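Local atomic coordinates of N-acetyltransferase family protein (Bacillus anthracis, PDB entry 3LNB), a protein that probably transfers an acetyl group from acetyl-coenzyme A to the amino group of arylamines, and so inactivates the antibiotic sulfamethoxazole. Residues K230-N233 with I234-V237. The protein carries 1 engineered substitution. Numbering follows the deposited sequence.
Sequences KVNN and IQKV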
ATOM      1  N   LYS A 230      14.114  -8.922   6.431  1.00 14.76           N
ATOM      2  CA  LYS A 230      14.170  -7.459   6.456  1.00 14.51           C
ATOM      3  C   LYS A 230      12.750  -6.920   6.562  1.00 13.74           C
ATOM      4  O   LYS A 230      12.489  -5.978   7.305  1.00 15.49           O
ATOM      5  CB  LYS A 230      14.834  -6.924   5.181  1.00 14.43           C
ATOM      6  CG  LYS A 230      14.688  -5.414   4.967  1.00 13.93           C
ATOM      7  CD  LYS A 230      15.389  -4.581   6.043  1.00 16.09           C
ATOM      8  CE  LYS A 230      15.242  -3.089   5.750  1.00 16.43           C
ATOM      9  NZ  LYS A 230      15.884  -2.219   6.779  1.00 19.79           N
ATOM     10  N   VAL A 231      11.836  -7.520   5.807  1.00 14.57           N
ATOM     11  CA  VAL A 231      10.444  -7.102   5.847  1.00 14.39           C
ATOM     12  C   VAL A 231       9.896  -7.305   7.260  1.00 14.27           C
ATOM     13  O   VAL A 231       9.084  -6.514   7.726  1.00 14.69           O
ATOM     14  CB  VAL A 231       9.598  -7.878   4.814  1.00 13.91           C
ATOM     15  CG1 VAL A 231       8.117  -7.642   5.051  1.00 15.13           C
ATOM     16  CG2 VAL A 231       9.961  -7.408   3.415  1.00 13.97           C
ATOM     17  N   ASN A 232      10.348  -8.355   7.948  1.00 15.96           N
ATOM     18  CA  ASN A 232       9.896  -8.584   9.320  1.00 15.91           C
ATOM     19  C   ASN A 232      10.533  -7.557  10.244  1.00 16.63           C
ATOM     20  O   ASN A 232       9.941  -7.176  11.256  1.00 16.24           O
ATOM     21  CB  ASN A 232      10.258  -9.986   9.811  1.00 18.40           C
ATOM     22  CG  ASN A 232       9.403 -11.060   9.181  1.00 18.89           C
ATOM     23  OD1 ASN A 232       8.178 -10.998   9.227  1.00 18.17           O
ATOM     24  ND2 ASN A 232      10.047 -12.050   8.585  1.00 23.06           N
ATOM     25  N   ASN A 233      11.739  -7.106   9.900  1.00 16.91           N
ATOM     26  CA  ASN A 233      12.422  -6.104  10.720  1.00 19.41           C
ATOM     27  C   ASN A 233      11.684  -4.777  10.536  1.00 17.68           C
ATOM     28  O   ASN A 233      11.502  -4.021  11.484  1.00 17.30           O
ATOM     29  CB  ASN A 233      13.889  -5.939  10.293  1.00 20.57           C
ATOM     30  CG  ASN A 233      14.692  -5.068  11.267  1.00 26.89           C
ATOM     31  OD1 ASN A 233      15.002  -5.486  12.391  1.00 29.14           O
ATOM     32  ND2 ASN A 233      15.022  -3.851  10.845  1.00 27.08           N
ATOM     33  N   ILE A 234      11.259  -4.505   9.307  1.00 17.14           N
ATOM     34  CA  ILE A 234      10.532  -3.281   9.012  1.00 15.45           C
ATOM     35  C   ILE A 234       9.231  -3.271   9.813  1.00 14.81           C
ATOM     36  O   ILE A 234       8.842  -2.244  10.368  1.00 13.80           O
ATOM     37  CB  ILE A 234      10.216  -3.161   7.497  1.00 16.03           C
ATOM     38  CG1 ILE A 234      11.515  -2.980   6.705  1.00 17.26           C
ATOM     39  CG2 ILE A 234       9.285  -1.980   7.243  1.00 15.17           C
ATOM     40  CD1 ILE A 234      11.329  -2.895   5.186  1.00 16.75           C
ATOM     41  N   GLN A 235       8.561  -4.417   9.883  1.00 15.41           N
ATOM     42  CA  GLN A 235       7.315  -4.482  10.629  1.00 16.03           C
ATOM     43  C   GLN A 235       7.567  -4.162  12.097  1.00 17.45           C
ATOM     44  O   GLN A 235       6.837  -3.381  12.705  1.00 15.99           O
ATOM     45  CB  GLN A 235       6.674  -5.868  10.520  1.00 16.40           C
ATOM     46  CG  GLN A 235       5.333  -5.951  11.221  1.00 17.39           C
ATOM     47  CD  GLN A 235       4.634  -7.288  11.027  1.00 18.52           C
ATOM     48  OE1 GLN A 235       3.448  -7.331  10.706  1.00 19.25           O
ATOM     49  NE2 GLN A 235       5.363  -8.383  11.234  1.00 17.19           N
ATOM     50  N   LYS A 236       8.608  -4.760  12.661  1.00 17.31           N
ATOM     51  CA  LYS A 236       8.918  -4.523  14.063  1.00 20.92           C
ATOM     52  C   LYS A 236       9.211  -3.053  14.361  1.00 21.68           C
ATOM     53  O   LYS A 236       8.792  -2.536  15.398  1.00 23.21           O
ATOM     54  CB  LYS A 236      10.089  -5.408  14.501  1.00 22.27           C
ATOM     55  CG  LYS A 236      10.518  -5.200  15.952  1.00 26.38           C
ATOM     56  CD  LYS A 236       9.337  -5.205  16.938  1.00 26.09           C
ATOM     57  CE  LYS A 236       8.715  -6.578  17.112  1.00 26.47           C
ATOM     58  NZ  LYS A 236       7.729  -6.575  18.253  1.00 26.54           N
ATOM     59  N   VAL A 237       9.922  -2.378  13.461  1.00 21.04           N
ATOM     60  CA  VAL A 237      10.242  -0.964  13.651  1.00 21.59           C
ATOM     61  C   VAL A 237       8.976  -0.103  13.625  1.00 20.51           C
ATOM     62  O   VAL A 237       8.882   0.906  14.318  1.00 19.08           O
ATOM     63  CB  VAL A 237      11.200  -0.443  12.549  1.00 22.67           C
ATOM     64  CG1 VAL A 237      11.442   1.052  12.731  1.00 23.86           C
ATOM     65  CG2 VAL A 237      12.516  -1.194  12.603  1.00 23.03           C
TER
HETATM   66  O   HOH W   1       7.757  -8.900  12.433  1.00 22.17           O
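The carbonyl oxygen of N232 is gripped twice: K236 N donates to N232 O over 3.1 Å, and a water gives the same oxygen a second hydrogen bond. That water in turn accepts from Q235 NE2 at 2.7 Å, tying the glutamine side chain back to the helix it springs from. NE2 also donates to K79 O, while N232 OD1 takes the backbone N-H of I81, so both amides fasten the segment around 79-81 to this helix. Two residues earlier in the helix, K230 O accepts from I234 N at 2.8 Å, the shortest of the four i to i+4 backbone bonds here. I234 CG1 comes to 3.2 Å from K230 O, beyond the oxygen and out of the carbonyl plane, and K230 CE passes 3.8 Å from I234 CG1. The lysine gets there because its chain bends at chi2 (64°) and then runs straight, carrying NZ on to a salt bridge with D136. The side chain of I234 is about 8 Å from the bound coenzyme A. Further along, V237 CG2 lies 3.2 Å from N233 O, with N233 ND2 further off. This is the regular alpha-helical i to i+4 hydrogen-bond ladder of helix 228-240, which packs through V231 and Q235 on S104 and Y100 of helix 99-112 in this arylamine N-acetyltransferase.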